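Diaminopimelate decarboxylase (PDB 2QGH) catalyses the pyridoxal-5'-phosphate-dependent decarboxylation of meso-diaminopimelate to L-lysine, the last step of bacterial lysine biosynthesis. Local coordinates at residues Tyr50-Ala64 with Leu272-Val285. Residues are numbered along the deposited sequence; the frame is centred on the assembly and turned at random.
Sequences YKEAFKGRKSLICYA and LDLTIICEPGRSIV. With PLP (pyridoxal-5'-phosphate), chain B; LYS (lysine), chain C.
The Y50 and F54 rings each carry an aliphatic group over one face, P280 CB and I276 CD1 respectively. P280 CB lies 3.8 Å from the centroid of the Y50 ring and offset toward the rim, a CH-pi contact; the Y50 OH reaches beyond it to a hydrogen bond with S283 OG at 2.8 Å. Over the F54 ring, I276 CD1 is nearly central at 13° off the normal, while C278 SG approaches obliquely, 3.6 Å from F54 CE2. The I276 methyl gets there because CG1 stands anti to the backbone N (chi1 166°) and the chain then turns at chi2. The Y63 ring has G281 O near its plane at an edge; I284 CB and V285 CG1 come in obliquely, and the Y63 hydroxyl is hydrogen-bonded to N68 O. At the edge of the R57 guanidinium, R57 NH1 donates to L272 O at 2.8 Å; NH2 to the same oxygen and NH1 to L274 O are weak bonds.

The backbones of 59-64 and 275-278 run parallel, 4.6 Å apart at the closest approach of their axes and 15° from exact alignment. The ladder alternates I276 N to K58 O, L60 N to I276 O, C278 N to L60 O and C62 N to C278 O, the last 2.7 Å long. Further on, A64 N continues the pairing with a bond to P280 O.

G281, the N-cap of helix 282-285, and R282 give their backbone N-H groups to PLP O2P and O1P, a phosphate grip at the helix N-terminus. E279 OE1 lies 2.9 Å from PLP N1 and is also held by H203, while R282 NH2 binds the carboxylate of the bound lysine. Pairing of the first and eighth strands closes the parallel (beta/alpha)8 barrel, with the cofactor at its C-terminal end, as in the alanine racemase-like fold of fold-type III PLP enzymes.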
loop_
_atom_site.group_PDB
_atom_site.type_symbol
_atom_site.label_atom_id
_atom_site.label_comp_id
_atom_site.label_asym_id
_atom_site.label_seq_id
_atom_site.Cartn_x
_atom_site.Cartn_y
_atom_site.Cartn_z
ATOM N N TYR A 50 -22.535 4.448 -19.360
ATOM C CA TYR A 50 -22.363 3.023 -19.623
ATOM C C TYR A 50 -23.736 2.383 -19.772
ATOM O O TYR A 50 -23.938 1.495 -20.596
ATOM C CB TYR A 50 -21.620 2.348 -18.467
ATOM C CG TYR A 50 -20.124 2.263 -18.647
ATOM C CD1 TYR A 50 -19.540 1.181 -19.310
ATOM C CD2 TYR A 50 -19.289 3.272 -18.167
ATOM C CE1 TYR A 50 -18.160 1.107 -19.487
ATOM C CE2 TYR A 50 -17.916 3.210 -18.338
ATOM C CZ TYR A 50 -17.356 2.128 -18.996
ATOM O OH TYR A 50 -15.990 2.066 -19.138
ATOM N N LYS A 51 -24.680 2.851 -18.964
ATOM C CA LYS A 51 -26.036 2.323 -18.975
ATOM C C LYS A 51 -26.743 2.571 -20.303
ATOM O O LYS A 51 -27.516 1.731 -20.759
ATOM C CB LYS A 51 -26.843 2.947 -17.833
ATOM C CG LYS A 51 -27.832 1.995 -17.163
ATOM C CD LYS A 51 -29.275 2.474 -17.296
ATOM C CE LYS A 51 -29.483 3.831 -16.635
ATOM N NZ LYS A 51 -30.860 4.367 -16.866
ATOM N N GLU A 52 -26.471 3.713 -20.928
ATOM C CA GLU A 52 -27.111 4.054 -22.194
ATOM C C GLU A 52 -26.319 3.594 -23.418
ATOM O O GLU A 52 -26.878 3.430 -24.502
ATOM C CB GLU A 52 -27.339 5.564 -22.285
ATOM C CG GLU A 52 -26.064 6.368 -22.499
ATOM C CD GLU A 52 -26.335 7.805 -22.924
ATOM O OE1 GLU A 52 -25.358 8.537 -23.203
ATOM O OE2 GLU A 52 -27.520 8.203 -22.980
ATOM N N ALA A 53 -25.016 3.397 -23.250
ATOM C CA ALA A 53 -24.171 2.957 -24.352
ATOM C C ALA A 53 -24.654 1.611 -24.892
ATOM O O ALA A 53 -24.214 1.155 -25.945
ATOM C CB ALA A 53 -22.727 2.847 -23.887
ATOM N N PHE A 54 -25.569 0.988 -24.161
ATOM C CA PHE A 54 -26.116 -0.301 -24.545
ATOM C C PHE A 54 -27.635 -0.305 -24.406
ATOM O O PHE A 54 -28.182 -0.879 -23.464
ATOM C CB PHE A 54 -25.516 -1.398 -23.667
ATOM C CG PHE A 54 -24.085 -1.716 -23.983
ATOM C CD1 PHE A 54 -23.758 -2.442 -25.122
ATOM C CD2 PHE A 54 -23.062 -1.296 -23.137
ATOM C CE1 PHE A 54 -22.431 -2.746 -25.414
ATOM C CE2 PHE A 54 -21.736 -1.596 -23.422
ATOM C CZ PHE A 54 -21.422 -2.322 -24.561
ATOM N N LYS A 55 -28.311 0.341 -25.346
ATOM C CA LYS A 55 -29.770 0.403 -25.336
ATOM C C LYS A 55 -30.344 -0.628 -26.307
ATOM O O LYS A 55 -31.398 -1.217 -26.055
ATOM C CB LYS A 55 -30.235 1.804 -25.735
ATOM C CG LYS A 55 -29.762 2.902 -24.801
ATOM C CD LYS A 55 -29.960 4.276 -25.421
ATOM C CE LYS A 55 -31.418 4.532 -25.765
ATOM N NZ LYS A 55 -32.280 4.496 -24.552
ATOM N N GLY A 56 -29.637 -0.843 -27.415
ATOM C CA GLY A 56 -30.084 -1.806 -28.408
ATOM C C GLY A 56 -29.854 -3.242 -27.971
ATOM O O GLY A 56 -29.853 -4.160 -28.797
ATOM N N ARG A 57 -29.657 -3.432 -26.668
ATOM C CA ARG A 57 -29.422 -4.752 -26.095
ATOM C C ARG A 57 -29.614 -4.768 -24.585
ATOM O O ARG A 57 -29.609 -3.726 -23.926
ATOM C CB ARG A 57 -27.999 -5.228 -26.393
ATOM C CG ARG A 57 -27.800 -5.855 -27.749
ATOM C CD ARG A 57 -27.001 -7.143 -27.619
ATOM N NE ARG A 57 -26.728 -7.752 -28.916
ATOM C CZ ARG A 57 -26.237 -8.976 -29.075
ATOM N NH1 ARG A 57 -25.971 -9.724 -28.012
ATOM N NH2 ARG A 57 -26.010 -9.448 -30.291
ATOM N N LYS A 58 -29.783 -5.968 -24.043
ATOM C CA LYS A 58 -29.931 -6.129 -22.609
ATOM C C LYS A 58 -28.505 -6.138 -22.061
ATOM O O LYS A 58 -27.635 -6.853 -22.560
ATOM C CB LYS A 58 -30.646 -7.447 -22.291
ATOM C CG LYS A 58 -30.973 -7.659 -20.810
ATOM C CD LYS A 58 -31.910 -8.851 -20.620
ATOM C CE LYS A 58 -32.096 -9.189 -19.143
ATOM N NZ LYS A 58 -32.619 -8.041 -18.333
ATOM N N SER A 59 -28.254 -5.318 -21.053
ATOM C CA SER A 59 -26.921 -5.263 -20.486
ATOM C C SER A 59 -26.952 -4.965 -18.995
ATOM O O SER A 59 -27.942 -4.438 -18.469
ATOM C CB SER A 59 -26.076 -4.214 -21.225
ATOM O OG SER A 59 -26.704 -2.945 -21.233
ATOM N N LEU A 60 -25.864 -5.325 -18.319
ATOM C CA LEU A 60 -25.731 -5.106 -16.887
ATOM C C LEU A 60 -24.378 -4.482 -16.603
ATOM O O LEU A 60 -23.342 -5.034 -16.981
ATOM C CB LEU A 60 -25.852 -6.433 -16.126
ATOM C CG LEU A 60 -25.725 -6.347 -14.597
ATOM C CD1 LEU A 60 -26.802 -5.407 -14.027
ATOM C CD2 LEU A 60 -25.849 -7.738 -14.004
ATOM N N ILE A 61 -24.388 -3.326 -15.944
ATOM C CA ILE A 61 -23.146 -2.644 -15.608
ATOM C C ILE A 61 -22.770 -2.926 -14.154
ATOM O O ILE A 61 -23.371 -2.394 -13.228
ATOM C CB ILE A 61 -23.271 -1.130 -15.831
ATOM C CG1 ILE A 61 -23.730 -0.868 -17.265
ATOM C CG2 ILE A 61 -21.927 -0.449 -15.590
ATOM C CD1 ILE A 61 -22.859 -1.562 -18.315
ATOM N N CYS A 62 -21.778 -3.786 -13.964
ATOM C CA CYS A 62 -21.341 -4.147 -12.626
ATOM C C CYS A 62 -20.123 -3.361 -12.203
ATOM O O CYS A 62 -18.994 -3.700 -12.563
ATOM C CB CYS A 62 -21.033 -5.639 -12.552
ATOM S SG CYS A 62 -22.473 -6.689 -12.791
ATOM N N TYR A 63 -20.362 -2.308 -11.429
ATOM C CA TYR A 63 -19.292 -1.459 -10.935
ATOM C C TYR A 63 -18.240 -2.264 -10.154
ATOM O O TYR A 63 -18.561 -2.980 -9.209
ATOM C CB TYR A 63 -19.886 -0.362 -10.050
ATOM C CG TYR A 63 -18.847 0.452 -9.337
ATOM C CD1 TYR A 63 -17.915 1.203 -10.055
ATOM C CD2 TYR A 63 -18.755 0.434 -7.950
ATOM C CE1 TYR A 63 -16.918 1.906 -9.413
ATOM C CE2 TYR A 63 -17.757 1.134 -7.294
ATOM C CZ TYR A 63 -16.842 1.866 -8.032
ATOM O OH TYR A 63 -15.836 2.545 -7.395
ATOM N N ALA A 64 -16.984 -2.159 -10.569
ATOM C CA ALA A 64 -15.907 -2.877 -9.898
ATOM C C ALA A 64 -15.535 -2.130 -8.614
ATOM O O ALA A 64 -14.853 -1.103 -8.658
ATOM C CB ALA A 64 -14.704 -2.985 -10.825
ATOM N N LEU A 272 -24.991 -13.925 -31.484
ATOM C CA LEU A 272 -25.095 -14.322 -30.080
ATOM C C LEU A 272 -26.073 -13.448 -29.303
ATOM O O LEU A 272 -25.763 -12.304 -28.970
ATOM C CB LEU A 272 -23.725 -14.267 -29.394
ATOM C CG LEU A 272 -22.686 -15.325 -29.774
ATOM C CD1 LEU A 272 -21.384 -15.068 -29.010
ATOM C CD2 LEU A 272 -23.229 -16.709 -29.447
ATOM N N ASP A 273 -27.254 -13.986 -29.017
ATOM C CA ASP A 273 -28.247 -13.238 -28.262
ATOM C C ASP A 273 -27.970 -13.455 -26.774
ATOM O O ASP A 273 -28.515 -14.356 -26.140
ATOM C CB ASP A 273 -29.659 -13.699 -28.632
ATOM C CG ASP A 273 -30.732 -12.980 -27.837
ATOM O OD1 ASP A 273 -30.406 -11.976 -27.171
ATOM O OD2 ASP A 273 -31.903 -13.412 -27.880
ATOM N N LEU A 274 -27.100 -12.614 -26.229
ATOM C CA LEU A 274 -26.699 -12.701 -24.829
ATOM C C LEU A 274 -26.735 -11.342 -24.162
ATOM O O LEU A 274 -26.611 -10.314 -24.827
ATOM C CB LEU A 274 -25.281 -13.254 -24.730
ATOM C CG LEU A 274 -25.079 -14.685 -25.211
ATOM C CD1 LEU A 274 -23.603 -15.035 -25.224
ATOM C CD2 LEU A 274 -25.841 -15.614 -24.299
ATOM N N THR A 275 -26.907 -11.339 -22.844
ATOM C CA THR A 275 -26.929 -10.095 -22.091
ATOM C C THR A 275 -25.476 -9.692 -21.884
ATOM O O THR A 275 -24.687 -10.445 -21.310
ATOM C CB THR A 275 -27.604 -10.269 -20.715
ATOM O OG1 THR A 275 -28.984 -10.613 -20.898
ATOM C CG2 THR A 275 -27.501 -8.969 -19.900
ATOM N N ILE A 276 -25.112 -8.510 -22.361
ATOM C CA ILE A 276 -23.745 -8.070 -22.208
ATOM C C ILE A 276 -23.533 -7.478 -20.817
ATOM O O ILE A 276 -24.391 -6.772 -20.288
ATOM C CB ILE A 276 -23.354 -7.072 -23.360
ATOM C CG1 ILE A 276 -22.056 -6.329 -23.031
ATOM C CG2 ILE A 276 -24.500 -6.117 -23.641
ATOM C CD1 ILE A 276 -22.227 -5.177 -22.077
ATOM N N ILE A 277 -22.400 -7.819 -20.212
ATOM C CA ILE A 277 -22.049 -7.321 -18.890
ATOM C C ILE A 277 -20.718 -6.587 -18.959
ATOM O O ILE A 277 -19.754 -7.066 -19.574
ATOM C CB ILE A 277 -21.885 -8.460 -17.847
ATOM C CG1 ILE A 277 -23.218 -9.168 -17.590
ATOM C CG2 ILE A 277 -21.354 -7.883 -16.541
ATOM C CD1 ILE A 277 -23.125 -10.261 -16.521
ATOM N N CYS A 278 -20.672 -5.423 -18.326
ATOM C CA CYS A 278 -19.449 -4.637 -18.275
ATOM C C CYS A 278 -19.117 -4.445 -16.801
ATOM O O CYS A 278 -20.009 -4.250 -15.969
ATOM C CB CYS A 278 -19.642 -3.273 -18.943
ATOM S SG CYS A 278 -20.045 -3.318 -20.710
ATOM N N GLU A 279 -17.833 -4.503 -16.483
ATOM C CA GLU A 279 -17.382 -4.333 -15.113
ATOM C C GLU A 279 -16.477 -3.095 -14.975
ATOM O O GLU A 279 -15.344 -3.188 -14.503
ATOM C CB GLU A 279 -16.645 -5.596 -14.674
ATOM C CG GLU A 279 -17.445 -6.868 -14.936
ATOM C CD GLU A 279 -16.697 -8.123 -14.548
ATOM O OE1 GLU A 279 -15.457 -8.145 -14.685
ATOM O OE2 GLU A 279 -17.347 -9.100 -14.126
ATOM N N PRO A 280 -16.980 -1.913 -15.380
ATOM C CA PRO A 280 -16.189 -0.685 -15.287
ATOM C C PRO A 280 -15.898 -0.275 -13.844
ATOM O O PRO A 280 -16.762 -0.366 -12.967
ATOM C CB PRO A 280 -17.064 0.333 -16.004
ATOM C CG PRO A 280 -18.433 -0.095 -15.599
ATOM C CD PRO A 280 -18.363 -1.606 -15.789
ATOM N N GLY A 281 -14.673 0.173 -13.605
ATOM C CA GLY A 281 -14.285 0.609 -12.277
ATOM C C GLY A 281 -13.714 2.017 -12.324
ATOM O O GLY A 281 -14.370 2.981 -11.927
ATOM N N ARG A 282 -12.490 2.124 -12.829
ATOM C CA ARG A 282 -11.780 3.391 -12.949
ATOM C C ARG A 282 -12.598 4.460 -13.671
ATOM O O ARG A 282 -12.816 5.553 -13.139
ATOM C CB ARG A 282 -10.466 3.165 -13.700
ATOM C CG ARG A 282 -9.437 4.269 -13.535
ATOM C CD ARG A 282 -8.329 4.117 -14.571
ATOM N NE ARG A 282 -7.643 2.833 -14.477
ATOM C CZ ARG A 282 -6.752 2.524 -13.540
ATOM N NH1 ARG A 282 -6.418 3.410 -12.605
ATOM N NH2 ARG A 282 -6.207 1.316 -13.526
ATOM N N SER A 283 -13.044 4.143 -14.885
ATOM C CA SER A 283 -13.827 5.079 -15.696
ATOM C C SER A 283 -15.136 5.546 -15.049
ATOM O O SER A 283 -15.799 6.445 -15.559
ATOM C CB SER A 283 -14.115 4.469 -17.075
ATOM O OG SER A 283 -14.699 3.184 -16.969
ATOM N N ILE A 284 -15.510 4.941 -13.928
ATOM C CA ILE A 284 -16.732 5.348 -13.250
ATOM C C ILE A 284 -16.431 6.370 -12.153
ATOM O O ILE A 284 -17.156 7.351 -12.001
ATOM C CB ILE A 284 -17.451 4.151 -12.572
ATOM C CG1 ILE A 284 -17.902 3.122 -13.617
ATOM C CG2 ILE A 284 -18.645 4.660 -11.753
ATOM C CD1 ILE A 284 -19.044 3.580 -14.512
ATOM N N VAL A 285 -15.352 6.143 -11.407
ATOM C CA VAL A 285 -15.020 7.012 -10.286
ATOM C C VAL A 285 -13.749 7.850 -10.335
ATOM O O VAL A 285 -13.633 8.824 -9.595
ATOM C CB VAL A 285 -14.964 6.199 -8.961
ATOM C CG1 VAL A 285 -16.321 5.638 -8.634
ATOM C CG2 VAL A 285 -13.946 5.071 -9.086
HETATM N N1 PLP B . -13.294 -6.592 -13.652
HETATM C C2 PLP B . -12.220 -7.413 -13.248
HETATM C C2A PLP B . -12.371 -8.883 -13.208
HETATM C C3 PLP B . -10.981 -6.770 -12.850
HETATM O O3 PLP B . -9.902 -7.523 -12.429
HETATM C C4 PLP B . -10.860 -5.381 -12.881
HETATM C C4A PLP B . -9.474 -4.865 -12.713
HETATM C C5 PLP B . -11.937 -4.573 -13.271
HETATM C C6 PLP B . -13.173 -5.196 -13.693
HETATM C C5A PLP B . -12.030 -3.115 -13.119
HETATM O O4P PLP B . -11.347 -2.501 -14.188
HETATM P P PLP B . -11.243 -1.044 -14.296
HETATM O O1P PLP B . -11.130 -0.188 -12.997
HETATM O O2P PLP B . -12.557 -0.649 -15.101
HETATM O O3P PLP B . -9.932 -0.777 -15.130
HETATM N N LYS C . -4.858 -0.925 -8.746
HETATM C CA LYS C . -4.586 -0.656 -10.192
HETATM C C LYS C . -4.378 0.841 -10.425
HETATM O O LYS C . -4.220 1.558 -9.417
HETATM C CB LYS C . -5.753 -1.176 -11.050
HETATM C CG LYS C . -5.902 -2.690 -11.005
HETATM C CD LYS C . -7.240 -3.164 -11.540
HETATM C CE LYS C . -7.312 -4.688 -11.484
HETATM N NZ LYS C . -8.654 -5.270 -11.826
HETATM O OXT LYS C . -4.373 1.279 -11.597
#